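Side-chain contacts in CDC25-like phosphatase YCH1 (Saccharomyces cerevisiae, PDB 3FS5), which acts as a protein phosphatase and is built like a single-domain rhodanese and the catalytic domain of Cdc25: residues 107-110 against 111-114; 93-96 against 97-101; 123-126 against 127-130; 1-5 against 6-10. All coordinates share one frame; numbering follows the deposited sequence.

Contact 1: 107-110 against 111-114; sequences SLDT and AELS
Segments 107-110 and 111-114 form one tight turn, in which the carbonyl O of Asp109 takes the N-H of Glu112 at 2.9 Å and, weakly, that of Leu113. From Ala111 the chain takes helical backbone angles without the regular bonds of a helix.

The carboxylate of Glu112 folds back to the start of this turn and closes it by accepting the N-H of Asp109. Its CG stands opposite the carbonyl carbon (chi1 -51°) and the chain then runs extended, which brings OE1 within 2.8 Å of Asp109 N. The bond is nearly straight, 165°, and uses the anti lone pair of OE1. The two acids lie side by side and point the same way, with Asp109 OD2 2.9 Å from Glu112 OE1, an approach between like charges that Lys70, salt-bridged to OE1, probably eases. Their carboxylate planes are turned 32° apart. Leu108 CB packs on Leu113 CD2 at 4.2 Å.

The turn joins helix 96-106 to strand 116-121; Lys70 and Leu74 of helix 63-78 cover its acidic side, and Met1 meets Leu108.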
loop_
_atom_site.group_PDB
_atom_site.type_symbol
_atom_site.label_atom_id
_atom_site.label_comp_id
_atom_site.label_asym_id
_atom_site.label_seq_id
_atom_site.Cartn_x
_atom_site.Cartn_y
_atom_site.Cartn_z
ATOM N N SER A 107 -15.460 4.606 -1.334
ATOM C CA SER A 107 -15.638 5.263 -2.626
ATOM C C SER A 107 -15.967 4.278 -3.742
ATOM O O SER A 107 -16.217 4.688 -4.874
ATOM C CB SER A 107 -14.386 6.065 -3.009
ATOM O OG SER A 107 -13.346 5.216 -3.467
ATOM N N LEU A 108 -15.974 2.986 -3.422
ATOM C CA LEU A 108 -16.267 1.942 -4.407
ATOM C C LEU A 108 -17.757 1.631 -4.520
ATOM O O LEU A 108 -18.471 1.627 -3.520
ATOM C CB LEU A 108 -15.534 0.646 -4.042
ATOM C CG LEU A 108 -14.005 0.631 -4.001
ATOM C CD1 LEU A 108 -13.521 -0.761 -3.609
ATOM C CD2 LEU A 108 -13.450 1.022 -5.353
ATOM N N ASP A 109 -18.218 1.368 -5.742
ATOM C CA ASP A 109 -19.616 1.010 -5.979
ATOM C C ASP A 109 -19.766 -0.462 -5.631
ATOM O O ASP A 109 -18.776 -1.183 -5.532
ATOM C CB ASP A 109 -19.996 1.194 -7.449
ATOM C CG ASP A 109 -20.025 2.639 -7.870
ATOM O OD1 ASP A 109 -20.792 3.415 -7.259
ATOM O OD2 ASP A 109 -19.285 2.998 -8.813
ATOM N N THR A 110 -21.004 -0.913 -5.463
ATOM C CA THR A 110 -21.249 -2.310 -5.134
ATOM C C THR A 110 -20.669 -3.222 -6.217
ATOM O O THR A 110 -20.273 -4.356 -5.942
ATOM C CB THR A 110 -22.763 -2.591 -4.984
ATOM O OG1 THR A 110 -23.434 -2.289 -6.214
ATOM C CG2 THR A 110 -23.355 -1.734 -3.875
ATOM N N ALA A 111 -20.606 -2.716 -7.445
ATOM C CA ALA A 111 -20.075 -3.488 -8.563
ATOM C C ALA A 111 -18.548 -3.529 -8.553
ATOM O O ALA A 111 -17.938 -4.463 -9.076
ATOM C CB ALA A 111 -20.571 -2.902 -9.882
ATOM N N GLU A 112 -17.935 -2.517 -7.950
ATOM C CA GLU A 112 -16.483 -2.433 -7.882
ATOM C C GLU A 112 -15.925 -3.098 -6.620
ATOM O O GLU A 112 -14.717 -3.303 -6.500
ATOM C CB GLU A 112 -16.057 -0.962 -7.939
ATOM C CG GLU A 112 -16.690 -0.206 -9.100
ATOM C CD GLU A 112 -16.451 1.292 -9.046
ATOM O OE1 GLU A 112 -16.689 1.896 -7.978
ATOM O OE2 GLU A 112 -16.042 1.866 -10.077
ATOM N N LEU A 113 -16.806 -3.436 -5.683
ATOM C CA LEU A 113 -16.378 -4.068 -4.443
ATOM C C LEU A 113 -15.638 -5.378 -4.675
ATOM O O LEU A 113 -14.725 -5.717 -3.924
ATOM C CB LEU A 113 -17.574 -4.329 -3.526
ATOM C CG LEU A 113 -18.090 -3.168 -2.671
ATOM C CD1 LEU A 113 -19.235 -3.661 -1.794
ATOM C CD2 LEU A 113 -16.959 -2.619 -1.805
ATOM N N SER A 114 -16.027 -6.110 -5.715
ATOM C CA SER A 114 -15.401 -7.394 -6.016
ATOM C C SER A 114 -14.101 -7.286 -6.811
ATOM O O SER A 114 -13.384 -8.274 -6.979
ATOM C CB SER A 114 -16.383 -8.280 -6.787
ATOM O OG SER A 114 -16.752 -7.667 -8.012
#

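Contact 2: 93-96 against 97-101; sequences SQQR and GPSAA
Backbone bonds of the first helical turn tie 93-96 to 97-101. Gly97 N reaches back to Gln94 O at 3.2 Å, where the chain enters helix 96-106. The next carbonyls follow the regular helical pattern: Ser99 N donates to Gln95 O, and Ala100 N to Arg96 O at 2.9 Å.

One side-chain bond reinforces this turn. Ser99 OG donates to Gln95 O over 2.9 Å, so that this single oxygen is gripped twice, by the backbone N and the hydroxyl of the same serine. With OG opposite its carbonyl carbon (chi1 -65°), the hydroxyl hangs back over the preceding turn and meets the oxygen from above the carbonyl plane.

Carbon-to-oxygen packing contacts accompany these bonds. The Pro98 ring lies against two preceding carbonyls, CD 3.4 Å from Gln94 O and CG 3.4 Å from Gln95 O. The methyl CB of Ala100 sits over Arg96 O, and its other neighbours include Phe88 of strand 84-88 and Tyr56.

Arg96 leads away from the turn as an extended chain, and its NH2 makes a weak bond to Ser57 OG. Cys90 and Arg96 are the ends of a CX5R sequence, the phosphate-binding loop signature of Cdc25-like phosphatases. The bonds accepted by the carbonyl oxygens of Gln94, Gln95 and Arg96 tie the backbone that carries this arginine into the helix start, which probably steadies the end of the loop, and the helix start facing the loop is consistent with binding an anion there.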
loop_
_atom_site.group_PDB
_atom_site.type_symbol
_atom_site.label_atom_id
_atom_site.label_comp_id
_atom_site.label_asym_id
_atom_site.label_seq_id
_atom_site.Cartn_x
_atom_site.Cartn_y
_atom_site.Cartn_z
ATOM N N SER A 93 3.146 1.768 12.682
ATOM C CA SER A 93 1.864 1.082 12.808
ATOM C C SER A 93 0.869 2.150 13.238
ATOM O O SER A 93 0.519 2.249 14.411
ATOM C CB SER A 93 1.941 -0.014 13.874
ATOM O OG SER A 93 2.811 -1.055 13.472
ATOM N N GLN A 94 0.416 2.947 12.275
ATOM C CA GLN A 94 -0.494 4.047 12.566
ATOM C C GLN A 94 -1.912 3.863 12.053
ATOM O O GLN A 94 -2.161 3.117 11.106
ATOM C CB GLN A 94 0.103 5.340 12.004
ATOM C CG GLN A 94 1.571 5.477 12.352
ATOM C CD GLN A 94 2.260 6.616 11.637
ATOM O OE1 GLN A 94 2.170 7.775 12.047
ATOM N NE2 GLN A 94 2.955 6.291 10.556
ATOM N N GLN A 95 -2.830 4.572 12.700
ATOM C CA GLN A 95 -4.248 4.543 12.381
ATOM C C GLN A 95 -4.552 5.060 10.975
ATOM O O GLN A 95 -5.605 4.756 10.412
ATOM C CB GLN A 95 -5.005 5.374 13.423
ATOM C CG GLN A 95 -6.509 5.407 13.248
ATOM C CD GLN A 95 -7.212 6.167 14.362
ATOM O OE1 GLN A 95 -7.161 5.773 15.531
ATOM N NE2 GLN A 95 -7.874 7.263 14.002
ATOM N N ARG A 96 -3.637 5.836 10.403
ATOM C CA ARG A 96 -3.856 6.372 9.068
ATOM C C ARG A 96 -3.839 5.304 7.982
ATOM O O ARG A 96 -4.427 5.488 6.915
ATOM C CB ARG A 96 -2.831 7.460 8.755
ATOM C CG ARG A 96 -3.113 8.767 9.478
ATOM C CD ARG A 96 -2.364 9.926 8.843
ATOM N NE ARG A 96 -2.845 11.217 9.325
ATOM C CZ ARG A 96 -2.525 12.384 8.773
ATOM N NH1 ARG A 96 -3.010 13.511 9.275
ATOM N NH2 ARG A 96 -1.724 12.424 7.714
ATOM N N GLY A 97 -3.168 4.190 8.258
ATOM C CA GLY A 97 -3.109 3.098 7.299
ATOM C C GLY A 97 -4.502 2.550 7.033
ATOM O O GLY A 97 -4.977 2.589 5.898
ATOM N N PRO A 98 -5.178 2.006 8.055
ATOM C CA PRO A 98 -6.524 1.485 7.811
ATOM C C PRO A 98 -7.532 2.580 7.431
ATOM O O PRO A 98 -8.491 2.312 6.711
ATOM C CB PRO A 98 -6.869 0.762 9.122
ATOM C CG PRO A 98 -5.951 1.376 10.134
ATOM C CD PRO A 98 -4.675 1.570 9.369
ATOM N N SER A 99 -7.311 3.807 7.899
ATOM C CA SER A 99 -8.205 4.915 7.552
ATOM C C SER A 99 -8.121 5.208 6.055
ATOM O O SER A 99 -9.123 5.522 5.425
ATOM C CB SER A 99 -7.854 6.184 8.337
ATOM O OG SER A 99 -8.084 5.994 9.716
ATOM N N ALA A 100 -6.926 5.100 5.479
ATOM C CA ALA A 100 -6.777 5.343 4.045
ATOM C C ALA A 100 -7.517 4.246 3.287
ATOM O O ALA A 100 -8.196 4.513 2.299
ATOM C CB ALA A 100 -5.303 5.347 3.651
ATOM N N ALA A 101 -7.388 3.011 3.762
ATOM C CA ALA A 101 -8.059 1.885 3.124
ATOM C C ALA A 101 -9.576 2.069 3.176
ATOM O O ALA A 101 -10.271 1.735 2.225
ATOM C CB ALA A 101 -7.664 0.584 3.808
#

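Contact 3: 123-126 against 127-130; sequences GGFS and RWQS
Gly123 opens the segment by lying against Arg127: its O accepts the Arg127 N-H at 3.3 Å, and its CA sits at the edge of the guanidinium, near its plane. Its phi of 95° is one that glycine takes readily.

Gly124, also at positive phi, turns its carbonyl to Trp128 N, 3.2 Å from O, and takes a weak second bond from Arg127 N.

Phe125 O receives Gln129 N at 2.8 Å in an almost straight bond. The Phe125 ring reaches the indole of Trp128 obliquely, CE1 3.5 Å from CD1; the planes are 29° apart but slid so far that the rings barely overlap. Its CE2 also touches Gln129 CB. Trp128 NE1 hydrogen-bonds Thr139 OG1.

Ser126 O is met by Gln129 NE2 at 3.1 Å, in the carbonyl plane. Gln129 CG stands between its backbone N and carbonyl carbon (chi1 69°), and a second bend at chi2 turns the amide so that NE2 points at this oxygen, which lies near the amide plane, while OE1 binds Tyr142 OH.

A glycine pair between a strand, here 116-121, and a helix carrying a buried tryptophan, here packed on helix 14-23, recurs in rhodanese domains.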
loop_
_atom_site.group_PDB
_atom_site.type_symbol
_atom_site.label_atom_id
_atom_site.label_comp_id
_atom_site.label_asym_id
_atom_site.label_seq_id
_atom_site.Cartn_x
_atom_site.Cartn_y
_atom_site.Cartn_z
ATOM N N GLY A 123 3.281 -2.492 10.479
ATOM C CA GLY A 123 4.578 -1.924 10.799
ATOM C C GLY A 123 5.040 -0.751 9.953
ATOM O O GLY A 123 5.996 -0.075 10.322
ATOM N N GLY A 124 4.382 -0.521 8.821
ATOM C CA GLY A 124 4.746 0.590 7.960
ATOM C C GLY A 124 6.129 0.467 7.355
ATOM O O GLY A 124 6.768 -0.592 7.433
ATOM N N PHE A 125 6.606 1.556 6.760
ATOM C CA PHE A 125 7.915 1.534 6.134
ATOM C C PHE A 125 9.022 1.324 7.153
ATOM O O PHE A 125 10.060 0.765 6.829
ATOM C CB PHE A 125 8.183 2.824 5.358
ATOM C CG PHE A 125 9.404 2.746 4.488
ATOM C CD1 PHE A 125 9.410 1.934 3.360
ATOM C CD2 PHE A 125 10.572 3.424 4.838
ATOM C CE1 PHE A 125 10.559 1.788 2.593
ATOM C CE2 PHE A 125 11.733 3.286 4.077
ATOM C CZ PHE A 125 11.727 2.464 2.952
ATOM N N SER A 126 8.799 1.780 8.380
ATOM C CA SER A 126 9.790 1.624 9.431
ATOM C C SER A 126 10.148 0.155 9.657
ATOM O O SER A 126 11.327 -0.187 9.758
ATOM C CB SER A 126 9.284 2.239 10.735
ATOM O OG SER A 126 10.269 2.137 11.745
ATOM N N ARG A 127 9.151 -0.722 9.733
ATOM C CA ARG A 127 9.463 -2.131 9.938
ATOM C C ARG A 127 10.053 -2.691 8.654
ATOM O O ARG A 127 10.988 -3.490 8.685
ATOM C CB ARG A 127 8.229 -2.950 10.328
ATOM C CG ARG A 127 8.624 -4.165 11.163
ATOM C CD ARG A 127 7.951 -5.465 10.756
ATOM N NE ARG A 127 6.559 -5.551 11.181
ATOM C CZ ARG A 127 5.881 -6.692 11.282
ATOM N NH1 ARG A 127 4.612 -6.680 11.670
ATOM N NH2 ARG A 127 6.474 -7.849 11.011
ATOM N N TRP A 128 9.505 -2.262 7.520
ATOM C CA TRP A 128 9.995 -2.721 6.229
ATOM C C TRP A 128 11.501 -2.506 6.075
ATOM O O TRP A 128 12.237 -3.445 5.772
ATOM C CB TRP A 128 9.259 -2.001 5.094
ATOM C CG TRP A 128 9.753 -2.371 3.723
ATOM C CD1 TRP A 128 10.703 -1.723 2.990
ATOM C CD2 TRP A 128 9.346 -3.502 2.943
ATOM N NE1 TRP A 128 10.914 -2.379 1.800
ATOM C CE2 TRP A 128 10.094 -3.474 1.746
ATOM C CE3 TRP A 128 8.422 -4.539 3.141
ATOM C CZ2 TRP A 128 9.947 -4.444 0.745
ATOM C CZ3 TRP A 128 8.277 -5.506 2.147
ATOM C CH2 TRP A 128 9.038 -5.448 0.963
ATOM N N GLN A 129 11.963 -1.275 6.289
ATOM C CA GLN A 129 13.385 -0.986 6.133
ATOM C C GLN A 129 14.298 -1.721 7.114
ATOM O O GLN A 129 15.453 -1.994 6.796
ATOM C CB GLN A 129 13.645 0.533 6.204
ATOM C CG GLN A 129 13.441 1.202 7.560
ATOM C CD GLN A 129 14.596 0.978 8.527
ATOM O OE1 GLN A 129 15.768 1.095 8.159
ATOM N NE2 GLN A 129 14.268 0.670 9.776
ATOM N N SER A 130 13.791 -2.058 8.295
ATOM C CA SER A 130 14.622 -2.750 9.274
ATOM C C SER A 130 14.998 -4.134 8.753
ATOM O O SER A 130 15.947 -4.749 9.231
ATOM C CB SER A 130 13.888 -2.886 10.612
ATOM O OG SER A 130 12.838 -3.838 10.533
#

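Contact 4: 1-5 against 6-10; sequences MDSYS and ITNVK
Asn8 packs its CB beside Met1 SD, 4.1 Å away, and extends its amide into the bend of residues 1-5. One N-H of ND2 meets Ser3 OG over 2.9 Å, at 157° and close to the amide plane. ND2 also donates to Ser5 O at 3.0 Å, tilted from that plane, and the Asn8 backbone N binds the same oxygen, so Ser5 O is held twice by one residue.

A water links the amide oxygen to Asp2, donating to Asn8 OD1 at 2.7 Å and to Asp2 OD1 at 2.8 Å. Ser3 OG, placed between its own backbone N and carbonyl carbon (chi1 62°), donates a hydrogen bond to Asp2 OD1, met nearly along the C-O axis, and accepts a weak bond from Ser5 N. Beyond this network Ser5 OG and Thr7 OG1 share a hydrogen bond of 3.3 Å.

The 3-10 turn 6-8 leads into edge strand 10-12, while Met1 rests on Leu105 and Leu118. The first residues are thus folded back onto the turn chiefly by polar bonds, which fix the rotation of the Asn8 amide. The water donates to both OD1 atoms of Asp2 and Asn8, which probably eases their 3.5 Å approach, whereas Asp2 N is buried with no partner.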
loop_
_atom_site.group_PDB
_atom_site.type_symbol
_atom_site.label_atom_id
_atom_site.label_comp_id
_atom_site.label_asym_id
_atom_site.label_seq_id
_atom_site.Cartn_x
_atom_site.Cartn_y
_atom_site.Cartn_z
ATOM N N MET A 1 -14.710 -8.131 -2.152
ATOM C CA MET A 1 -15.265 -7.814 -0.806
ATOM C C MET A 1 -16.791 -7.852 -0.849
ATOM O O MET A 1 -17.392 -7.728 -1.918
ATOM C CB MET A 1 -14.766 -6.439 -0.353
ATOM C CG MET A 1 -13.247 -6.347 -0.318
ATOM S SD MET A 1 -12.620 -4.707 0.071
ATOM C CE MET A 1 -12.794 -3.886 -1.519
ATOM N N ASP A 2 -17.414 -8.018 0.313
ATOM C CA ASP A 2 -18.869 -8.114 0.392
ATOM C C ASP A 2 -19.607 -6.919 0.996
ATOM O O ASP A 2 -20.811 -6.765 0.785
ATOM C CB ASP A 2 -19.248 -9.382 1.164
ATOM C CG ASP A 2 -18.455 -9.537 2.450
ATOM O OD1 ASP A 2 -18.543 -8.644 3.320
ATOM O OD2 ASP A 2 -17.739 -10.552 2.588
ATOM N N SER A 3 -18.900 -6.081 1.746
ATOM C CA SER A 3 -19.540 -4.927 2.365
ATOM C C SER A 3 -18.590 -3.748 2.525
ATOM O O SER A 3 -17.489 -3.739 1.972
ATOM C CB SER A 3 -20.107 -5.315 3.734
ATOM O OG SER A 3 -19.077 -5.725 4.615
ATOM N N TYR A 4 -19.028 -2.751 3.286
ATOM C CA TYR A 4 -18.226 -1.565 3.522
ATOM C C TYR A 4 -17.726 -1.506 4.958
ATOM O O TYR A 4 -17.320 -0.450 5.433
ATOM C CB TYR A 4 -19.039 -0.308 3.197
ATOM C CG TYR A 4 -19.382 -0.181 1.731
ATOM C CD1 TYR A 4 -20.547 -0.744 1.212
ATOM C CD2 TYR A 4 -18.512 0.463 0.852
ATOM C CE1 TYR A 4 -20.836 -0.671 -0.151
ATOM C CE2 TYR A 4 -18.789 0.543 -0.507
ATOM C CZ TYR A 4 -19.953 -0.027 -1.002
ATOM O OH TYR A 4 -20.218 0.042 -2.349
ATOM N N SER A 5 -17.746 -2.653 5.634
ATOM C CA SER A 5 -17.306 -2.746 7.020
ATOM C C SER A 5 -15.787 -2.819 7.137
ATOM O O SER A 5 -15.108 -3.320 6.247
ATOM C CB SER A 5 -17.926 -3.981 7.684
ATOM O OG SER A 5 -17.390 -4.181 8.982
ATOM N N ILE A 6 -15.269 -2.316 8.253
ATOM C CA ILE A 6 -13.837 -2.302 8.526
ATOM C C ILE A 6 -13.233 -3.713 8.519
ATOM O O ILE A 6 -12.035 -3.876 8.305
ATOM C CB ILE A 6 -13.566 -1.630 9.895
ATOM C CG1 ILE A 6 -12.060 -1.555 10.173
ATOM C CG2 ILE A 6 -14.271 -2.407 11.004
ATOM C CD1 ILE A 6 -11.304 -0.670 9.213
ATOM N N THR A 7 -14.061 -4.729 8.742
ATOM C CA THR A 7 -13.578 -6.110 8.764
ATOM C C THR A 7 -13.090 -6.577 7.390
ATOM O O THR A 7 -12.444 -7.620 7.276
ATOM C CB THR A 7 -14.670 -7.089 9.265
ATOM O OG1 THR A 7 -15.828 -6.987 8.429
ATOM C CG2 THR A 7 -15.062 -6.764 10.691
ATOM N N ASN A 8 -13.401 -5.803 6.353
ATOM C CA ASN A 8 -12.975 -6.138 4.995
ATOM C C ASN A 8 -11.506 -5.801 4.767
ATOM O O ASN A 8 -10.898 -6.272 3.810
ATOM C CB ASN A 8 -13.824 -5.386 3.968
ATOM C CG ASN A 8 -15.207 -5.969 3.826
ATOM O OD1 ASN A 8 -15.363 -7.111 3.404
ATOM N ND2 ASN A 8 -16.221 -5.189 4.182
ATOM N N VAL A 9 -10.943 -4.981 5.646
ATOM C CA VAL A 9 -9.546 -4.588 5.539
ATOM C C VAL A 9 -8.666 -5.651 6.186
ATOM O O VAL A 9 -8.798 -5.939 7.382
ATOM C CB VAL A 9 -9.304 -3.230 6.230
ATOM C CG1 VAL A 9 -7.828 -2.845 6.139
ATOM C CG2 VAL A 9 -10.182 -2.163 5.588
ATOM N N LYS A 10 -7.776 -6.232 5.381
ATOM C CA LYS A 10 -6.859 -7.273 5.840
ATOM C C LYS A 10 -5.471 -6.706 6.132
ATOM O O LYS A 10 -5.137 -5.611 5.683
ATOM C CB LYS A 10 -6.737 -8.370 4.780
ATOM C CG LYS A 10 -8.023 -9.130 4.508
ATOM C CD LYS A 10 -8.429 -9.963 5.704
ATOM C CE LYS A 10 -8.866 -11.350 5.262
ATOM N NZ LYS A 10 -7.758 -12.047 4.538
HETATM O O HOH W 1 -16.396 -8.898 5.113
#

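In the fold
Contacts 1 and 4 form one corner of the chain: their centres are about 11 Å apart, Leu108 O lies 2.6 Å from Tyr4 OH, a probable hydrogen bond, and Leu113 shares a backbone bond with Met1. Contact 4 also leans on contact 2, Val9 CG2 lying 4.1 Å from Ala101 CB. Contact 2 begins the helix whose far end leads into contact 1, centres about 20 Å apart. It supplies the second half of the probable active-site loop, and contact 3 packs beside it: Ser93 OG is 3.3 Å from Gly123 CA, and the Ser126 and Met91 backbones are hydrogen-bonded, next to Cys90, present as S,S-(2-hydroxyethyl)thiocysteine. Contact 1 lies about 30 Å from contact 3, centre to centre.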